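Local coordinates for Phenylalanine/tyrosine ammonia-lyase (Rhodosporidium toruloides, PDB 1Y2M), which catalyses the non-oxidative deamination of L-phenylalanine and L-tyrosine to trans-cinnamate and p-coumarate, releasing ammonium, at residues E49-A53 with H284-M288; F311-D317 with A329-R333; H466-L470 with Y529-Q533; L593-H598 with A633-R638. All blocks are in the same frame, centred on the assembly; numbering follows the deposited sequence.

The four contacts follow one another along this mostly helical PAL/histidase chain, each closing before the next opens. Contact 1 is the innermost, about 10 Å from the chain centre, and sets helix 44-52 on helix 273-303. Contact 2, on helices 314-318 and 323-336, has its centre about 23 Å from that of contact 1. Contact 3 joins the start of helix 468-484 to helix 506-560. Contact 4 lies farthest out, about 40 Å from the chain centre, between helices 593-611 and 619-646. Helix 273-303 also borders contacts 2 and 3, helix 506-560 contacts 1 and 4. These long helices tie the central bundle to outer helices, and contacts 2 and 3 also reach other subunits of the tetramer.

Contact 1 (E49-A53 with H284-M288); sequences EKMLA and HDAHM
The methyl CE of Met-51 meets the edge of the His-284 ring, close to the ring plane, 3.5 Å from CD2. Both methionines of this contact are selenomethionines. The selenium of Met-51 follows its methyl, with SE 3.8 Å from His-284 CD2. A bend at chi3 (84°) turns the methyl of Met-51 back beside the histidine. One residue on, Leu-52 reaches Met-288 tip to tip, CD2 to CE at 3.7 Å. The same Met-288 CE lies over one face of the His-284 ring, offset toward its rim. His-284 is thus touched by one methionine at its edge and by the other on a face.

The contact packs the short helix 44-52, near the N-terminus, against helix 273-303 in the core of a largely helical subunit. The substrate-binding residues are not part of it.

A second shell fixes the imidazole. His-284 ND1 donates to Asp-285 OD1 at 2.9 Å, and the acceptor lies nearly in the ring plane. Asp-285 OD1 also forms a salt bridge with Arg-77. With an alanine in place of His-284, the methyls of Met-51 and Met-288 would probably face a gap and Asp-285 would lose its imidazole donor. Farther along, His-287 lies 4.3 Å from Met-51 SE, measured to CD2. Its ring nitrogens are hydrogen-bonded to Gln-44 and His-383.

Contact 2 (F311-D317 with A329-R333); sequences FHPFLHD and AGNIR
Phe-311 and Ala-329 bring the two backbones to 4.8 Å between their CA atoms, where the chain running into helix 314-318 passes helix 323-336. These are two consecutive helices joined by a short loop and folded onto each other. His-312 ND1 accepts from Phe-314 N, a capping bond. The pair stands at a subunit interface: Phe-314 packs on Ile-400 of the second subunit.

Two methyls sit squarely on aromatic rings as CH-pi contacts. Ile-332 CG2 lies over the centre of the Phe-311 ring, 3.4 Å from the centroid. Ala-329 CB sits likewise over the His-316 ring at 3.5 Å. The imidazole is held by Gln-325 at ND1 and the carbonyl of Ser-310 at NE2.

Arg-333 reaches across to segment 311-317. Its chain bends at chi3 (64°) and brings the guanidinium to the Phe-311 carbonyl. The group is sandwiched, with Pro-313 CG over the centre of one face and Gly-330 CA toward the rim of the other, limiting its tilt. Asp-317 is too far for a salt bridge, but water 1 donates to its OD2 and accepts from Arg-333 NH1. This NH1 donates to Phe-311 O at 2.8 Å, with the oxygen only 3° out of the guanidinium plane.

Contact 3 (H466-L470 with Y529-Q533); sequences HCKGL and YCVLQ
His-466 and Tyr-529 meet rim to rim, their planes almost perpendicular at 86°. The ring nitrogen NE2 of His-466 is hydrogen-bonded to Tyr-529 OH at 2.7 Å, and either could be the donor. Beside this bond, the methyl CD1 of Leu-470 forms a bump against the tyrosine ring, 3.4 Å from CD2. The two side chains cross at about a right angle. Cys-530 SG fills the hollow between Leu-470 and Cys-467, with the two sulfurs 3.7 Å apart. Cys-467 SG also lies at the edge of the Tyr-529 ring and over the centre of one face of the His-466 ring.

Cys-467 is the N-cap of helix 468-484, so the contact seats the start of that helix on the long helix 506-560. Lys-468 points away from this contact; it binds cinnamate and forms a salt bridge with Glu-496 of the third subunit.

Gln-533 closes the far edge of the imidazole. A bend at chi2 (86°) brings its amide CD to 3.2 Å from His-466 CE1, the amide plane steeply turned against the ring. Loss of the imidazole to an alanine is likely to leave the Tyr-529 hydroxyl without this mate and uncover Cys-467 SG. His-466 ND1 and Gln-533 NE2 are not bonded to each other; each is hydrogen-bonded to Leu-456 O.

Contact 4 (L593-H598 with A633-R638); sequences LVPRWH and AISLTR
Trp-597 turns one face of its indole to Ala-633, whose CB stands over the six-membered ring in a CH-pi contact, 3.4 Å from the centroid. Here helices 593-611 and 619-646 cross steeply, the N-to-C directions of the two segments 135° apart and their axes 9.9 Å apart at closest approach. Ile-634 is a knob set in the hole formed by Leu-593, Val-594, Trp-597 and His-598.

Ile-634 slides past Trp-597 in the opposite direction, with CG1 3.7 Å from Trp-597 CB. Its CD1 reaches the backbone of the other helix, 3.8 Å from Val-594 CA, and His-598 crosses it at about a right angle. Leu-593 and Thr-637 approach tip to tip, CD1 to CG2 at 3.6 Å. Leu-593 CG is anti to the backbone N (chi1 179°), which directs its methyls at the second helix. The extended Arg-638 runs past Leu-593, its NH2 beside Val-594 CG2. Phe-544 and Phe-548 of helix 506-560 also meet the Trp-597 ring.

Water 3 bridges Trp-597 and Thr-637 and lies in the indole plane. It accepts from Trp-597 NE1 and donates to Thr-637 OG1. That hydroxyl donates in turn to Ala-633 O at 2.8 Å, from the opposite face of the carbonyl plane to Thr-637 N.

Contact 1 (E49-A53 with H284-M288)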
loop_
_atom_site.group_PDB
_atom_site.type_symbol
_atom_site.label_atom_id
_atom_site.label_comp_id
_atom_site.label_asym_id
_atom_site.label_seq_id
_atom_site.Cartn_x
_atom_site.Cartn_y
_atom_site.Cartn_z
ATOM N N GLU B 49 26.876 9.845 18.086
ATOM C CA GLU B 49 27.886 10.634 18.750
ATOM C C GLU B 49 28.861 11.178 17.707
ATOM O O GLU B 49 29.243 12.332 17.743
ATOM C CB GLU B 49 28.637 9.759 19.749
ATOM C CG GLU B 49 29.734 10.492 20.462
ATOM C CD GLU B 49 30.461 9.610 21.477
ATOM O OE1 GLU B 49 30.632 8.384 21.218
ATOM O OE2 GLU B 49 30.879 10.144 22.529
ATOM N N LYS B 50 29.216 10.340 16.735
ATOM C CA LYS B 50 30.177 10.780 15.740
ATOM C C LYS B 50 29.563 11.828 14.835
ATOM O O LYS B 50 30.202 12.811 14.464
ATOM C CB LYS B 50 30.657 9.599 14.922
ATOM C CG LYS B 50 31.467 8.601 15.748
ATOM C CD LYS B 50 32.819 9.182 16.260
ATOM C CE LYS B 50 33.139 8.713 17.694
ATOM N NZ LYS B 50 33.187 7.216 17.811
HETATM N N MSE B 51 28.305 11.640 14.488
HETATM C CA MSE B 51 27.625 12.658 13.648
HETATM C C MSE B 51 27.563 14.010 14.304
HETATM O O MSE B 51 27.826 15.041 13.687
HETATM C CB MSE B 51 26.190 12.215 13.304
HETATM C CG MSE B 51 26.115 11.068 12.382
HETATM SE SE MSE B 51 24.295 11.073 11.518
HETATM C CE MSE B 51 24.625 12.394 10.002
ATOM N N LEU B 52 27.212 14.012 15.577
ATOM C CA LEU B 52 27.001 15.240 16.312
ATOM C C LEU B 52 28.315 15.922 16.608
ATOM O O LEU B 52 28.329 17.109 16.907
ATOM C CB LEU B 52 26.196 14.974 17.602
ATOM C CG LEU B 52 24.734 14.530 17.416
ATOM C CD1 LEU B 52 24.107 14.250 18.761
ATOM C CD2 LEU B 52 23.879 15.539 16.673
ATOM N N ALA B 53 29.410 15.172 16.529
ATOM C CA ALA B 53 30.759 15.718 16.718
ATOM C C ALA B 53 31.329 16.373 15.444
ATOM O O ALA B 53 32.407 16.950 15.486
ATOM C CB ALA B 53 31.701 14.612 17.193
ATOM N N HIS B 284 19.814 10.873 9.354
ATOM C CA HIS B 284 20.236 11.607 10.550
ATOM C C HIS B 284 19.062 11.849 11.503
ATOM O O HIS B 284 19.142 11.529 12.709
ATOM C CB HIS B 284 20.884 12.923 10.115
ATOM C CG HIS B 284 21.155 13.899 11.213
ATOM N ND1 HIS B 284 20.173 14.698 11.756
ATOM C CD2 HIS B 284 22.325 14.282 11.793
ATOM C CE1 HIS B 284 20.735 15.501 12.660
ATOM N NE2 HIS B 284 22.030 15.271 12.700
ATOM N N ASP B 285 17.954 12.320 10.959
ATOM C CA ASP B 285 16.837 12.674 11.823
ATOM C C ASP B 285 16.192 11.428 12.418
ATOM O O ASP B 285 15.787 11.419 13.582
ATOM C CB ASP B 285 15.849 13.538 11.033
ATOM C CG ASP B 285 16.371 14.939 10.731
ATOM O OD1 ASP B 285 17.379 15.393 11.302
ATOM O OD2 ASP B 285 15.711 15.610 9.921
ATOM N N ALA B 286 16.129 10.369 11.612
ATOM C CA ALA B 286 15.552 9.092 12.044
ATOM C C ALA B 286 16.354 8.523 13.173
ATOM O O ALA B 286 15.807 7.947 14.102
ATOM C CB ALA B 286 15.470 8.118 10.888
ATOM N N HIS B 287 17.676 8.641 13.117
ATOM C CA HIS B 287 18.493 8.094 14.229
ATOM C C HIS B 287 18.108 8.750 15.548
ATOM O O HIS B 287 18.027 8.115 16.611
ATOM C CB HIS B 287 19.964 8.387 14.012
ATOM C CG HIS B 287 20.663 7.498 13.011
ATOM N ND1 HIS B 287 20.612 6.120 13.048
ATOM C CD2 HIS B 287 21.537 7.819 12.021
ATOM C CE1 HIS B 287 21.386 5.637 12.086
ATOM N NE2 HIS B 287 21.969 6.652 11.454
HETATM N N MSE B 288 17.898 10.070 15.484
HETATM C CA MSE B 288 17.566 10.821 16.700
HETATM C C MSE B 288 16.217 10.390 17.254
HETATM O O MSE B 288 16.026 10.261 18.454
HETATM C CB MSE B 288 17.545 12.332 16.466
HETATM C CG MSE B 288 18.752 12.876 15.816
HETATM SE SE MSE B 288 20.413 12.409 16.767
HETATM C CE MSE B 288 21.610 12.979 15.248
#

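Contact 2 (F311-D317 with A329-R333)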
loop_
_atom_site.group_PDB
_atom_site.type_symbol
_atom_site.label_atom_id
_atom_site.label_comp_id
_atom_site.label_asym_id
_atom_site.label_seq_id
_atom_site.Cartn_x
_atom_site.Cartn_y
_atom_site.Cartn_z
ATOM N N PHE B 311 14.400 -5.358 30.762
ATOM C CA PHE B 311 15.606 -4.961 30.032
ATOM C C PHE B 311 16.868 -5.612 30.576
ATOM O O PHE B 311 17.940 -5.227 30.229
ATOM C CB PHE B 311 15.699 -3.438 30.065
ATOM C CG PHE B 311 14.410 -2.799 29.700
ATOM C CD1 PHE B 311 14.026 -2.770 28.378
ATOM C CD2 PHE B 311 13.554 -2.293 30.644
ATOM C CE1 PHE B 311 12.832 -2.278 28.019
ATOM C CE2 PHE B 311 12.301 -1.838 30.287
ATOM C CZ PHE B 311 11.954 -1.800 28.978
ATOM N N HIS B 312 16.705 -6.593 31.466
ATOM C CA HIS B 312 17.798 -7.313 32.071
ATOM C C HIS B 312 18.612 -8.057 31.019
ATOM O O HIS B 312 18.027 -8.603 30.095
ATOM C CB HIS B 312 17.220 -8.311 33.073
ATOM C CG HIS B 312 18.240 -8.878 33.993
ATOM N ND1 HIS B 312 19.106 -9.889 33.618
ATOM C CD2 HIS B 312 18.524 -8.593 35.286
ATOM C CE1 HIS B 312 19.876 -10.189 34.645
ATOM N NE2 HIS B 312 19.541 -9.414 35.670
ATOM N N PRO B 313 19.959 -8.064 31.137
ATOM C CA PRO B 313 20.764 -8.790 30.136
ATOM C C PRO B 313 20.400 -10.247 29.903
ATOM O O PRO B 313 20.658 -10.767 28.805
ATOM C CB PRO B 313 22.182 -8.771 30.714
ATOM C CG PRO B 313 22.192 -7.712 31.751
ATOM C CD PRO B 313 20.804 -7.395 32.151
ATOM N N PHE B 314 19.884 -10.948 30.908
ATOM C CA PHE B 314 19.559 -12.345 30.695
ATOM C C PHE B 314 18.541 -12.496 29.555
ATOM O O PHE B 314 18.591 -13.459 28.781
ATOM C CB PHE B 314 19.002 -12.985 31.966
ATOM C CG PHE B 314 18.762 -14.422 31.826
ATOM C CD1 PHE B 314 19.826 -15.334 31.795
ATOM C CD2 PHE B 314 17.501 -14.869 31.638
ATOM C CE1 PHE B 314 19.581 -16.726 31.651
ATOM C CE2 PHE B 314 17.252 -16.234 31.477
ATOM C CZ PHE B 314 18.248 -17.140 31.452
ATOM N N LEU B 315 17.644 -11.537 29.456
ATOM C CA LEU B 315 16.522 -11.579 28.516
ATOM C C LEU B 315 16.896 -11.199 27.117
ATOM O O LEU B 315 16.049 -11.222 26.220
ATOM C CB LEU B 315 15.366 -10.709 28.993
ATOM C CG LEU B 315 14.575 -11.238 30.195
ATOM C CD1 LEU B 315 13.592 -10.175 30.700
ATOM C CD2 LEU B 315 13.805 -12.489 29.826
ATOM N N HIS B 316 18.143 -10.763 26.924
ATOM C CA HIS B 316 18.596 -10.324 25.607
ATOM C C HIS B 316 19.962 -10.937 25.272
ATOM O O HIS B 316 20.049 -11.918 24.495
ATOM C CB HIS B 316 18.598 -8.804 25.576
ATOM C CG HIS B 316 17.313 -8.226 26.036
ATOM N ND1 HIS B 316 16.200 -8.131 25.226
ATOM C CD2 HIS B 316 16.919 -7.832 27.268
ATOM C CE1 HIS B 316 15.190 -7.632 25.930
ATOM N NE2 HIS B 316 15.598 -7.461 27.181
ATOM N N ASP B 317 20.999 -10.436 25.942
ATOM C CA ASP B 317 22.375 -10.891 25.730
ATOM C C ASP B 317 22.527 -12.416 25.794
ATOM O O ASP B 317 23.248 -13.028 24.978
ATOM C CB ASP B 317 23.299 -10.265 26.775
ATOM C CG ASP B 317 23.220 -8.731 26.849
ATOM O OD1 ASP B 317 24.300 -8.111 26.845
ATOM O OD2 ASP B 317 22.118 -8.127 26.913
ATOM N N ALA B 329 17.883 -2.816 24.652
ATOM C CA ALA B 329 17.671 -3.199 26.053
ATOM C C ALA B 329 18.718 -2.550 26.946
ATOM O O ALA B 329 18.423 -2.048 28.021
ATOM C CB ALA B 329 17.691 -4.686 26.202
ATOM N N GLY B 330 19.952 -2.530 26.472
ATOM C CA GLY B 330 21.038 -1.894 27.225
ATOM C C GLY B 330 20.847 -0.398 27.382
ATOM O O GLY B 330 21.156 0.158 28.446
ATOM N N ASN B 331 20.414 0.283 26.327
ATOM C CA ASN B 331 20.133 1.731 26.424
ATOM C C ASN B 331 19.039 1.990 27.442
ATOM O O ASN B 331 19.206 2.818 28.327
ATOM C CB ASN B 331 19.698 2.308 25.073
ATOM C CG ASN B 331 20.832 2.406 24.056
ATOM O OD1 ASN B 331 22.001 2.430 24.420
ATOM N ND2 ASN B 331 20.449 2.556 22.749
ATOM N N ILE B 332 17.950 1.234 27.363
ATOM C CA ILE B 332 16.837 1.447 28.279
ATOM C C ILE B 332 17.237 1.023 29.706
ATOM O O ILE B 332 16.902 1.702 30.683
ATOM C CB ILE B 332 15.555 0.748 27.797
ATOM C CG1 ILE B 332 15.130 1.328 26.446
ATOM C CG2 ILE B 332 14.452 0.858 28.818
ATOM C CD1 ILE B 332 14.093 0.478 25.774
ATOM N N ARG B 333 17.970 -0.079 29.848
ATOM C CA ARG B 333 18.495 -0.474 31.135
ATOM C C ARG B 333 19.330 0.667 31.783
ATOM O O ARG B 333 19.139 0.999 32.951
ATOM C CB ARG B 333 19.365 -1.755 30.963
ATOM C CG ARG B 333 19.925 -2.320 32.281
ATOM C CD ARG B 333 20.503 -3.720 32.129
ATOM N NE ARG B 333 21.681 -3.766 31.234
ATOM C CZ ARG B 333 21.703 -4.278 29.992
ATOM N NH1 ARG B 333 20.596 -4.777 29.389
ATOM N NH2 ARG B 333 22.843 -4.277 29.314
HETATM O O HOH W 1 21.419 -5.713 26.819
HETATM O O HOH W 2 24.777 -5.712 26.986
#

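Contact 3 (H466-L470 with Y529-Q533)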
loop_
_atom_site.group_PDB
_atom_site.type_symbol
_atom_site.label_atom_id
_atom_site.label_comp_id
_atom_site.label_asym_id
_atom_site.label_seq_id
_atom_site.Cartn_x
_atom_site.Cartn_y
_atom_site.Cartn_z
ATOM N N HIS B 466 -7.542 16.930 30.355
ATOM C CA HIS B 466 -6.230 17.333 29.928
ATOM C C HIS B 466 -5.700 16.718 28.661
ATOM O O HIS B 466 -5.756 17.368 27.618
ATOM C CB HIS B 466 -5.248 17.140 31.084
ATOM C CG HIS B 466 -3.860 17.688 30.824
ATOM N ND1 HIS B 466 -2.810 17.439 31.679
ATOM C CD2 HIS B 466 -3.336 18.378 29.776
ATOM C CE1 HIS B 466 -1.706 17.980 31.193
ATOM N NE2 HIS B 466 -1.995 18.570 30.048
ATOM N N CYS B 467 -5.209 15.458 28.721
ATOM C CA CYS B 467 -4.480 14.840 27.577
ATOM C C CYS B 467 -5.364 14.009 26.595
ATOM O O CYS B 467 -4.845 13.284 25.760
ATOM C CB CYS B 467 -3.317 14.019 28.071
ATOM S SG CYS B 467 -1.990 15.011 28.792
ATOM N N LYS B 468 -6.688 14.087 26.737
ATOM C CA LYS B 468 -7.622 13.325 25.869
ATOM C C LYS B 468 -7.444 13.693 24.382
ATOM O O LYS B 468 -7.463 12.827 23.483
ATOM C CB LYS B 468 -9.069 13.548 26.306
ATOM C CG LYS B 468 -10.066 12.782 25.496
ATOM C CD LYS B 468 -11.479 13.105 25.881
ATOM C CE LYS B 468 -11.867 12.548 27.226
ATOM N NZ LYS B 468 -12.037 11.088 27.190
ATOM N N GLY B 469 -7.282 14.993 24.106
ATOM C CA GLY B 469 -7.095 15.426 22.754
ATOM C C GLY B 469 -5.805 14.895 22.207
ATOM O O GLY B 469 -5.688 14.525 21.040
ATOM N N LEU B 470 -4.787 14.875 23.041
ATOM C CA LEU B 470 -3.482 14.335 22.639
ATOM C C LEU B 470 -3.508 12.819 22.377
ATOM O O LEU B 470 -2.836 12.321 21.500
ATOM C CB LEU B 470 -2.378 14.748 23.600
ATOM C CG LEU B 470 -1.981 16.210 23.642
ATOM C CD1 LEU B 470 -0.922 16.446 24.755
ATOM C CD2 LEU B 470 -1.466 16.685 22.299
ATOM N N TYR B 529 5.433 15.308 26.024
ATOM C CA TYR B 529 4.563 16.217 26.793
ATOM C C TYR B 529 3.802 15.423 27.851
ATOM O O TYR B 529 3.769 15.798 29.033
ATOM C CB TYR B 529 3.609 16.960 25.866
ATOM C CG TYR B 529 2.616 17.799 26.627
ATOM C CD1 TYR B 529 2.879 19.134 26.934
ATOM C CD2 TYR B 529 1.431 17.255 27.045
ATOM C CE1 TYR B 529 1.978 19.876 27.653
ATOM C CE2 TYR B 529 0.528 18.009 27.796
ATOM C CZ TYR B 529 0.799 19.300 28.090
ATOM O OH TYR B 529 -0.135 20.033 28.827
ATOM N N CYS B 530 3.175 14.331 27.411
ATOM C CA CYS B 530 2.295 13.545 28.314
ATOM C C CYS B 530 3.055 12.825 29.430
ATOM O O CYS B 530 2.639 12.848 30.606
ATOM C CB CYS B 530 1.442 12.586 27.571
ATOM S SG CYS B 530 0.253 13.300 26.434
ATOM N N VAL B 531 4.167 12.182 29.069
ATOM C CA VAL B 531 4.905 11.400 30.064
ATOM C C VAL B 531 5.398 12.298 31.181
ATOM O O VAL B 531 5.495 11.894 32.326
ATOM C CB VAL B 531 6.033 10.517 29.413
ATOM C CG1 VAL B 531 7.280 11.368 29.112
ATOM C CG2 VAL B 531 6.393 9.331 30.309
ATOM N N LEU B 532 5.764 13.539 30.864
ATOM C CA LEU B 532 6.266 14.440 31.909
ATOM C C LEU B 532 5.132 14.821 32.873
ATOM O O LEU B 532 5.350 14.868 34.083
ATOM C CB LEU B 532 6.860 15.710 31.293
ATOM C CG LEU B 532 8.038 15.429 30.388
ATOM C CD1 LEU B 532 8.405 16.677 29.647
ATOM C CD2 LEU B 532 9.253 14.817 31.147
ATOM N N GLN B 533 3.941 15.063 32.322
ATOM C CA GLN B 533 2.764 15.273 33.186
ATOM C C GLN B 533 2.522 14.078 34.057
ATOM O O GLN B 533 2.315 14.226 35.278
ATOM C CB GLN B 533 1.518 15.560 32.387
ATOM C CG GLN B 533 0.283 15.790 33.279
ATOM C CD GLN B 533 0.089 17.220 33.787
ATOM O OE1 GLN B 533 0.953 18.103 33.671
ATOM N NE2 GLN B 533 -1.082 17.438 34.411
#

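Contact 4 (L593-H598 with A633-R638)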
loop_
_atom_site.group_PDB
_atom_site.type_symbol
_atom_site.label_atom_id
_atom_site.label_comp_id
_atom_site.label_asym_id
_atom_site.label_seq_id
_atom_site.Cartn_x
_atom_site.Cartn_y
_atom_site.Cartn_z
ATOM N N LEU B 593 -12.359 14.160 43.724
ATOM C CA LEU B 593 -11.589 13.921 44.934
ATOM C C LEU B 593 -12.443 13.521 46.126
ATOM O O LEU B 593 -12.182 12.522 46.786
ATOM C CB LEU B 593 -10.742 15.141 45.251
ATOM C CG LEU B 593 -9.893 15.046 46.511
ATOM C CD1 LEU B 593 -8.819 14.029 46.316
ATOM C CD2 LEU B 593 -9.283 16.406 46.900
ATOM N N VAL B 594 -13.489 14.286 46.380
ATOM C CA VAL B 594 -14.308 14.033 47.552
ATOM C C VAL B 594 -15.011 12.663 47.473
ATOM O O VAL B 594 -14.848 11.842 48.373
ATOM C CB VAL B 594 -15.289 15.173 47.789
ATOM C CG1 VAL B 594 -16.306 14.825 48.912
ATOM C CG2 VAL B 594 -14.484 16.426 48.163
ATOM N N PRO B 595 -15.788 12.414 46.400
ATOM C CA PRO B 595 -16.385 11.055 46.391
ATOM C C PRO B 595 -15.368 9.909 46.309
ATOM O O PRO B 595 -15.681 8.820 46.795
ATOM C CB PRO B 595 -17.309 11.067 45.158
ATOM C CG PRO B 595 -16.731 12.122 44.256
ATOM C CD PRO B 595 -16.246 13.208 45.254
ATOM N N ARG B 596 -14.214 10.125 45.699
ATOM C CA ARG B 596 -13.176 9.115 45.631
ATOM C C ARG B 596 -12.798 8.631 47.010
ATOM O O ARG B 596 -12.690 7.445 47.261
ATOM C CB ARG B 596 -11.936 9.667 44.950
ATOM C CG ARG B 596 -10.956 8.547 44.632
ATOM C CD ARG B 596 -9.762 9.018 43.855
ATOM N NE ARG B 596 -8.961 7.893 43.370
ATOM C CZ ARG B 596 -7.809 8.060 42.749
ATOM N NH1 ARG B 596 -7.363 9.289 42.530
ATOM N NH2 ARG B 596 -7.125 7.028 42.332
ATOM N N TRP B 597 -12.529 9.574 47.903
ATOM C CA TRP B 597 -12.049 9.192 49.243
ATOM C C TRP B 597 -13.147 8.594 50.116
ATOM O O TRP B 597 -12.887 7.706 50.907
ATOM C CB TRP B 597 -11.327 10.362 49.912
ATOM C CG TRP B 597 -9.941 10.463 49.306
ATOM C CD1 TRP B 597 -9.473 11.404 48.448
ATOM C CD2 TRP B 597 -8.904 9.505 49.471
ATOM N NE1 TRP B 597 -8.188 11.114 48.091
ATOM C CE2 TRP B 597 -7.805 9.954 48.711
ATOM C CE3 TRP B 597 -8.794 8.301 50.187
ATOM C CZ2 TRP B 597 -6.607 9.236 48.648
ATOM C CZ3 TRP B 597 -7.591 7.603 50.144
ATOM C CH2 TRP B 597 -6.511 8.085 49.374
ATOM N N HIS B 598 -14.377 9.072 49.980
ATOM C CA HIS B 598 -15.478 8.457 50.677
ATOM C C HIS B 598 -15.730 7.047 50.161
ATOM O O HIS B 598 -16.003 6.161 50.947
ATOM C CB HIS B 598 -16.713 9.353 50.643
ATOM C CG HIS B 598 -16.580 10.525 51.555
ATOM N ND1 HIS B 598 -16.748 10.430 52.922
ATOM C CD2 HIS B 598 -16.230 11.807 51.309
ATOM C CE1 HIS B 598 -16.508 11.600 53.479
ATOM N NE2 HIS B 598 -16.206 12.457 52.524
ATOM N N ALA B 633 -7.709 12.344 54.087
ATOM C CA ALA B 633 -7.132 12.113 52.765
ATOM C C ALA B 633 -7.416 13.256 51.774
ATOM O O ALA B 633 -6.548 13.644 50.974
ATOM C CB ALA B 633 -7.585 10.804 52.206
ATOM N N ILE B 634 -8.627 13.796 51.853
ATOM C CA ILE B 634 -9.014 14.901 51.003
ATOM C C ILE B 634 -8.129 16.138 51.319
ATOM O O ILE B 634 -7.537 16.755 50.413
ATOM C CB ILE B 634 -10.505 15.216 51.190
ATOM C CG1 ILE B 634 -11.346 14.026 50.625
ATOM C CG2 ILE B 634 -10.874 16.540 50.479
ATOM C CD1 ILE B 634 -12.773 13.954 51.057
ATOM N N SER B 635 -8.008 16.478 52.596
ATOM C CA SER B 635 -7.138 17.592 52.994
ATOM C C SER B 635 -5.717 17.357 52.635
ATOM O O SER B 635 -5.053 18.260 52.141
ATOM C CB SER B 635 -7.199 17.860 54.500
ATOM O OG SER B 635 -8.550 17.992 54.869
ATOM N N LEU B 636 -5.202 16.172 52.911
ATOM C CA LEU B 636 -3.808 15.914 52.593
ATOM C C LEU B 636 -3.528 16.032 51.073
ATOM O O LEU B 636 -2.520 16.582 50.644
ATOM C CB LEU B 636 -3.408 14.542 53.099
ATOM C CG LEU B 636 -1.963 14.067 52.896
ATOM C CD1 LEU B 636 -0.944 15.083 53.443
ATOM C CD2 LEU B 636 -1.767 12.738 53.606
ATOM N N THR B 637 -4.439 15.508 50.256
ATOM C CA THR B 637 -4.299 15.615 48.816
ATOM C C THR B 637 -4.201 17.084 48.406
ATOM O O THR B 637 -3.327 17.461 47.628
ATOM C CB THR B 637 -5.500 14.958 48.105
ATOM O OG1 THR B 637 -5.516 13.572 48.401
ATOM C CG2 THR B 637 -5.392 15.132 46.611
ATOM N N ARG B 638 -5.091 17.905 48.940
ATOM C CA ARG B 638 -5.100 19.314 48.558
ATOM C C ARG B 638 -3.768 19.961 48.959
ATOM O O ARG B 638 -3.194 20.759 48.200
ATOM C CB ARG B 638 -6.292 20.028 49.184
ATOM C CG ARG B 638 -7.598 19.584 48.583
ATOM C CD ARG B 638 -8.752 20.486 48.957
ATOM N NE ARG B 638 -10.041 20.036 48.409
ATOM C CZ ARG B 638 -11.126 19.784 49.128
ATOM N NH1 ARG B 638 -11.131 19.951 50.448
ATOM N NH2 ARG B 638 -12.233 19.399 48.503
HETATM O O HOH W 3 -6.084 11.744 46.036
#